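Local coordinates for protein endoglucanase (Thermotoga maritima, PDB 2FVG) that probably acts as a metal-dependent aminopeptidase of the M42 family, using two divalent metal ions per subunit, despite its name, at residues Ser152-Ile155 and Arg160-Gly163; Ile300-Arg305 and Ser312-Asn317; Asp38-Leu43 and Ser204-Glu209. All blocks are in the same frame, centred on the assembly; numbering follows the deposited sequence.

Contacts 1 and 2 are adjoining pieces of one mixed sheet: strand 160-163 pairs with 152-155 on one side and with strand 312-315 on the other, and R160 NE reaches D315 OD2 in a salt bridge of 2.8 Å. Both rest on paired backbone hydrogen bonds, but contact 1 is only partly buried, whereas contact 2 lies deeper, with mostly buried residues and a bridging water. Contact 3, on the opposite side of the chain's centre, joins a tight turn to a helix through side chains, with no hydrogen bond between its segments; D38, N42 and V207 are buried, L40 and V206 exposed. The D38 carboxylate bonds stay within the turn, while N42 and G41 also bond to V195 and R21.

Contact 1: residues Ser152-Ile155 and Arg160-Gly163; sequences SDYI and RAVG
I155 and V162 form an antiparallel hydrogen-bonded pair, each backbone giving and taking one bond. V162 N donates to I155 O at 2.8 Å, almost in line with the carbonyl, and I155 N returns a bond to V162 O at 3.0 Å, in the carbonyl plane. The same two oxygens also draw CA-H groups: A161 CA lies 3.2 Å from I155 O, and Y154 CA approaches V162 O. On the outer face the two side chains run side by side, I155 CG1 resting on V162 CB at 3.9 Å; the I155 chi1 of 54° sets CG1 between the backbone N and the carbonyl carbon. On the buried side, Y154 carries its ring anti to the backbone N (chi1 171°), and the phenol end meets A161 CB obliquely, OH being 3.4 Å from A161 CB. The hydroxyl is held by E156, just past the segment. Before the pair, D153 OD1 accepts from Y154 N at 2.7 Å, 33° out of the carboxylate plane, tying the approach to the strand, while D153 O receives a CA-H contact from G163. S152 OG bonds to N311. Helix 4-9 covers the Y154 ring through L4, K5, S8 and M9. Strands 155-157 and 160-163 form a beta hairpin at the edge of the mixed sheet, whose next strand, 312-315, bonds to A161 and G163 through I314 and S312.

Contact 2: residues Ile300-Arg305 and Ser312-Asn317; sequences ISTPAR and SIIDLN
The beta hairpin of strands 297-306 and 312-315 is closed here by R305 and I313, an antiparallel hydrogen-bonded pair. R305 N meets I313 O at 3.0 Å on a carbonyl lone pair, whereas I313 N, 2.8 Å from R305 O, is tilted 32° from the carbonyl plane. The I313 side chain also closes on that oxygen: CG1, anti to its carbonyl carbon at chi1 -47°, comes within 3.5 Å of R305 O. Separately, the backbone of A304 gives a CA-H...O contact, A304 CA lying 3.1 Å from I313 O. On the buried face I314 presents its CG2 branch to A304 CB at 4.0 Å and also brushes P303 O. S312 CB lies 3.4 Å from R305 O. Farther along, a water bridges the two backbones where the strands diverge: it lies 2.8 Å from P303 O and accepts from D315 N at 2.7 Å. D315 then ends the strand as the N-cap of helix 316-332, its OD1 taking a weak bond from N317 N. The guanidinium of R305 extends away from the hairpin to E231. F166 packs on S312 and I314 from helix 166-180, and S312 comes near D167, a predicted metal ligand. A hairpin whose second strand runs straight into a capped helix joins the central sheet to its flanking helical layer, an alpha/beta layout consistent with the M42 metallopeptidase fold.

Contact 3: residues Asp38-Leu43 and Ser204-Glu209; sequences DVLGNL and SAVVVE. With EDO (1,2-ethanediol), chain D.
N42 turns its amide toward V207 by placing CG anti to the carbonyl carbon (chi1 -63°), and V207 answers with CG2 in the corresponding position on its own backbone. The two side chains cross obliquely, and N42 ND2 comes to 3.1 Å from V207 CG2, an approach short enough to be doubtful in detail. ND2 donates at 2.7 Å to the syn lone pair of D38 OD2, which lies 12° out of the N42 amide plane; this fixes the flat orientation of the amide, whose OD1 accepts from V195 N. D38 OD2 also meets V207 CG2, its side chain crossing that of V207 at about a right angle. The other carboxylate oxygen holds the turn together: D38 OD1 accepts from G41 N at 2.9 Å, nearly along its C-O direction, an Asx motif, with N42 N an additional donor at 2.8 Å from above the carboxylate plane. Nearer the surface, L40 and V206 reach each other tip to tip, L40 CD1 lying 3.8 Å from V206 CG1. L40 also comes near E197, the predicted proton acceptor. A 1,2-ethanediol, probably from the crystallisation liquor, rests its C1 3.7 Å from V207 CG2 and is hydrogen-bonded to Y293. The turn connects strands 34-37 and 43-47 of a beta hairpin, whose second strand runs beside strand 187-194; V206 and V207, in the first turn of helix 205-211, pack against the turn.

Contact 1: residues Ser152-Ile155 and Arg160-Gly163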
# COMPACT_ATOMS: atom_id res chain seq x y z
N SER A 152 2.77 -14.60 -5.01
CA SER A 152 1.46 -14.92 -4.52
C SER A 152 0.42 -14.74 -5.60
O SER A 152 0.59 -13.94 -6.52
CB SER A 152 1.09 -14.09 -3.30
OG SER A 152 -0.10 -14.60 -2.73
N ASP A 153 -0.65 -15.51 -5.48
CA ASP A 153 -1.76 -15.49 -6.38
C ASP A 153 -2.77 -14.52 -5.75
O ASP A 153 -2.59 -14.07 -4.63
CB ASP A 153 -2.32 -16.91 -6.45
CG ASP A 153 -3.22 -17.14 -7.64
OD1 ASP A 153 -3.59 -16.17 -8.35
OD2 ASP A 153 -3.57 -18.32 -7.87
N TYR A 154 -3.79 -14.17 -6.50
CA TYR A 154 -4.84 -13.32 -5.98
C TYR A 154 -6.15 -14.04 -6.25
O TYR A 154 -6.51 -14.25 -7.40
CB TYR A 154 -4.84 -11.96 -6.68
CG TYR A 154 -6.03 -11.08 -6.34
CD1 TYR A 154 -7.20 -11.15 -7.10
CD2 TYR A 154 -5.98 -10.17 -5.29
CE1 TYR A 154 -8.29 -10.34 -6.81
CE2 TYR A 154 -7.04 -9.36 -5.00
CZ TYR A 154 -8.20 -9.45 -5.75
OH TYR A 154 -9.26 -8.63 -5.45
N ILE A 155 -6.86 -14.42 -5.20
CA ILE A 155 -8.15 -15.08 -5.38
C ILE A 155 -9.24 -14.27 -4.73
O ILE A 155 -9.08 -13.73 -3.65
CB ILE A 155 -8.14 -16.56 -4.90
CG1 ILE A 155 -7.65 -16.67 -3.45
CG2 ILE A 155 -7.26 -17.40 -5.82
CD1 ILE A 155 -7.86 -18.05 -2.79
N ARG A 160 -14.64 -11.72 -0.54
CA ARG A 160 -13.37 -11.66 0.17
C ARG A 160 -12.30 -11.90 -0.86
O ARG A 160 -12.52 -12.65 -1.80
CB ARG A 160 -13.31 -12.74 1.27
CG ARG A 160 -14.31 -12.56 2.40
CD ARG A 160 -13.84 -11.54 3.43
NE ARG A 160 -14.94 -11.05 4.27
CZ ARG A 160 -15.29 -11.50 5.47
NH1 ARG A 160 -14.64 -12.51 6.05
NH2 ARG A 160 -16.32 -10.93 6.10
N ALA A 161 -11.15 -11.25 -0.69
CA ALA A 161 -10.03 -11.42 -1.60
C ALA A 161 -8.79 -11.73 -0.80
O ALA A 161 -8.60 -11.21 0.29
CB ALA A 161 -9.84 -10.18 -2.44
N VAL A 162 -7.94 -12.60 -1.34
CA VAL A 162 -6.70 -13.03 -0.66
C VAL A 162 -5.55 -12.79 -1.62
O VAL A 162 -5.65 -13.07 -2.83
CB VAL A 162 -6.73 -14.55 -0.31
CG1 VAL A 162 -5.46 -14.97 0.49
CG2 VAL A 162 -7.99 -14.90 0.47
N GLY A 163 -4.46 -12.23 -1.10
CA GLY A 163 -3.27 -11.96 -1.89
C GLY A 163 -2.26 -11.24 -1.04
O GLY A 163 -2.48 -11.05 0.14

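Contact 2: residues Ile300-Arg305 and Ser312-Asn317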
# COMPACT_ATOMS: atom_id res chain seq x y z
N ILE A 300 -7.58 6.96 6.80
CA ILE A 300 -8.66 6.03 6.54
C ILE A 300 -8.04 4.69 6.10
O ILE A 300 -7.17 4.64 5.22
CB ILE A 300 -9.59 6.59 5.48
CG1 ILE A 300 -10.24 7.87 6.02
CG2 ILE A 300 -10.69 5.61 5.14
CD1 ILE A 300 -10.95 8.68 4.97
N SER A 301 -8.48 3.60 6.72
CA SER A 301 -7.91 2.31 6.41
C SER A 301 -8.93 1.24 6.03
O SER A 301 -10.01 1.14 6.64
CB SER A 301 -7.12 1.79 7.61
OG SER A 301 -6.14 2.70 8.02
N THR A 302 -8.58 0.46 5.03
CA THR A 302 -9.33 -0.72 4.67
C THR A 302 -8.83 -1.83 5.62
O THR A 302 -7.62 -2.05 5.75
CB THR A 302 -9.08 -1.13 3.19
OG1 THR A 302 -9.48 -0.05 2.36
CG2 THR A 302 -9.91 -2.38 2.80
N PRO A 303 -9.74 -2.51 6.33
CA PRO A 303 -9.31 -3.62 7.21
C PRO A 303 -8.77 -4.79 6.39
O PRO A 303 -9.23 -5.03 5.28
CB PRO A 303 -10.61 -4.06 7.90
CG PRO A 303 -11.57 -2.93 7.71
CD PRO A 303 -11.20 -2.30 6.39
N ALA A 304 -7.79 -5.51 6.93
CA ALA A 304 -7.25 -6.71 6.31
C ALA A 304 -6.98 -7.66 7.47
O ALA A 304 -6.82 -7.21 8.60
CB ALA A 304 -5.94 -6.40 5.57
N ARG A 305 -6.94 -8.96 7.21
CA ARG A 305 -6.61 -9.93 8.24
C ARG A 305 -5.61 -10.93 7.67
O ARG A 305 -5.85 -11.47 6.60
CB ARG A 305 -7.87 -10.66 8.72
CG ARG A 305 -7.62 -11.73 9.77
CD ARG A 305 -8.89 -12.12 10.54
NE ARG A 305 -8.57 -13.03 11.65
CZ ARG A 305 -9.03 -14.27 11.81
NH1 ARG A 305 -9.93 -14.80 10.97
NH2 ARG A 305 -8.64 -14.98 12.86
N SER A 312 -2.93 -11.81 3.02
CA SER A 312 -3.95 -11.33 3.93
C SER A 312 -5.27 -11.28 3.16
O SER A 312 -5.30 -11.56 1.96
CB SER A 312 -3.60 -9.98 4.56
OG SER A 312 -3.57 -8.97 3.59
N ILE A 313 -6.34 -10.91 3.86
CA ILE A 313 -7.68 -10.92 3.31
C ILE A 313 -8.34 -9.58 3.45
O ILE A 313 -8.24 -8.96 4.50
CB ILE A 313 -8.54 -11.92 4.15
CG1 ILE A 313 -7.80 -13.25 4.37
CG2 ILE A 313 -9.93 -12.15 3.53
CD1 ILE A 313 -8.33 -14.06 5.53
N ILE A 314 -8.99 -9.11 2.39
CA ILE A 314 -9.81 -7.90 2.51
C ILE A 314 -11.26 -8.25 2.14
O ILE A 314 -11.51 -9.21 1.41
CB ILE A 314 -9.32 -6.70 1.67
CG1 ILE A 314 -9.45 -6.98 0.17
CG2 ILE A 314 -7.90 -6.30 2.07
CD1 ILE A 314 -9.42 -5.72 -0.66
N ASP A 315 -12.19 -7.47 2.66
CA ASP A 315 -13.59 -7.65 2.37
C ASP A 315 -13.87 -6.62 1.30
O ASP A 315 -13.54 -5.45 1.48
CB ASP A 315 -14.41 -7.40 3.65
CG ASP A 315 -15.88 -7.64 3.44
OD1 ASP A 315 -16.55 -6.74 2.89
OD2 ASP A 315 -16.38 -8.71 3.83
N LEU A 316 -14.43 -7.05 0.17
CA LEU A 316 -14.72 -6.14 -0.94
C LEU A 316 -15.80 -5.08 -0.62
O LEU A 316 -15.80 -4.01 -1.23
CB LEU A 316 -14.99 -6.89 -2.25
CG LEU A 316 -13.79 -7.72 -2.77
CD1 LEU A 316 -14.19 -8.52 -3.98
CD2 LEU A 316 -12.60 -6.82 -3.09
N ASN A 317 -16.71 -5.36 0.29
CA ASN A 317 -17.67 -4.33 0.68
C ASN A 317 -16.95 -3.20 1.42
O ASN A 317 -17.27 -2.03 1.24
CB ASN A 317 -18.80 -4.89 1.56
CG ASN A 317 -19.75 -5.77 0.80
OD1 ASN A 317 -20.16 -5.44 -0.32
ND2 ASN A 317 -20.13 -6.89 1.40
O HOH W 1 -11.83 -5.33 4.20

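Contact 3: residues Asp38-Leu43 and Ser204-Glu209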
# COMPACT_ATOMS: atom_id res chain seq x y z
N ASP A 38 8.11 12.80 -9.14
CA ASP A 38 9.02 13.75 -8.50
C ASP A 38 10.41 13.14 -8.45
O ASP A 38 10.60 12.02 -8.93
CB ASP A 38 8.53 14.21 -7.12
CG ASP A 38 8.63 13.13 -6.05
OD1 ASP A 38 9.17 12.02 -6.32
OD2 ASP A 38 8.18 13.41 -4.92
N VAL A 39 11.37 13.84 -7.86
CA VAL A 39 12.78 13.38 -7.84
C VAL A 39 13.06 12.10 -7.02
O VAL A 39 14.02 11.38 -7.29
CB VAL A 39 13.76 14.54 -7.47
CG1 VAL A 39 13.49 15.07 -6.07
CG2 VAL A 39 15.23 14.12 -7.63
N LEU A 40 12.22 11.79 -6.03
CA LEU A 40 12.41 10.58 -5.21
C LEU A 40 11.72 9.35 -5.81
O LEU A 40 12.05 8.21 -5.49
CB LEU A 40 11.90 10.82 -3.79
CG LEU A 40 12.49 12.07 -3.14
CD1 LEU A 40 11.59 12.58 -2.02
CD2 LEU A 40 13.93 11.82 -2.66
N GLY A 41 10.76 9.60 -6.70
CA GLY A 41 10.07 8.51 -7.37
C GLY A 41 8.59 8.46 -7.10
O GLY A 41 7.90 7.55 -7.58
N ASN A 42 8.09 9.42 -6.31
CA ASN A 42 6.67 9.49 -5.99
C ASN A 42 5.93 9.84 -7.25
O ASN A 42 6.39 10.69 -8.02
CB ASN A 42 6.37 10.60 -4.98
CG ASN A 42 7.03 10.36 -3.64
OD1 ASN A 42 6.94 9.29 -3.06
ND2 ASN A 42 7.70 11.39 -3.14
N LEU A 43 4.77 9.23 -7.44
CA LEU A 43 3.94 9.54 -8.59
C LEU A 43 2.91 10.52 -8.11
O LEU A 43 2.18 10.23 -7.18
CB LEU A 43 3.27 8.27 -9.12
CG LEU A 43 2.38 8.43 -10.36
CD1 LEU A 43 3.17 8.95 -11.55
CD2 LEU A 43 1.78 7.09 -10.68
N SER A 204 9.08 12.91 2.76
CA SER A 204 7.73 13.47 2.86
C SER A 204 7.77 14.96 3.16
O SER A 204 6.81 15.68 2.89
CB SER A 204 6.89 12.73 3.92
OG SER A 204 7.43 12.90 5.22
N ALA A 205 8.88 15.41 3.76
CA ALA A 205 9.12 16.83 4.00
C ALA A 205 9.20 17.47 2.61
O ALA A 205 8.88 18.64 2.43
CB ALA A 205 10.42 17.03 4.76
N VAL A 206 9.60 16.65 1.64
CA VAL A 206 9.73 17.03 0.24
C VAL A 206 8.35 17.19 -0.43
O VAL A 206 8.05 18.25 -0.96
CB VAL A 206 10.65 16.03 -0.54
CG1 VAL A 206 10.60 16.26 -2.05
CG2 VAL A 206 12.09 16.14 -0.03
N VAL A 207 7.52 16.15 -0.40
CA VAL A 207 6.20 16.18 -1.04
C VAL A 207 5.32 17.32 -0.50
O VAL A 207 4.65 18.01 -1.26
CB VAL A 207 5.50 14.81 -0.96
CG1 VAL A 207 4.15 14.81 -1.65
CG2 VAL A 207 6.39 13.77 -1.60
N VAL A 208 5.36 17.52 0.81
CA VAL A 208 4.62 18.60 1.45
C VAL A 208 5.23 19.96 1.12
O VAL A 208 4.50 20.91 0.89
CB VAL A 208 4.46 18.35 2.96
CG1 VAL A 208 4.40 19.66 3.75
CG2 VAL A 208 3.24 17.49 3.20
N GLU A 209 6.56 20.05 1.09
CA GLU A 209 7.21 21.31 0.75
C GLU A 209 6.94 21.68 -0.70
O GLU A 209 6.78 22.86 -1.00
CB GLU A 209 8.72 21.27 1.03
C1 EDO D . 7.13 10.78 0.47
O1 EDO D . 8.05 9.72 0.18
C2 EDO D . 6.01 10.28 1.38
O2 EDO D . 4.98 11.27 1.49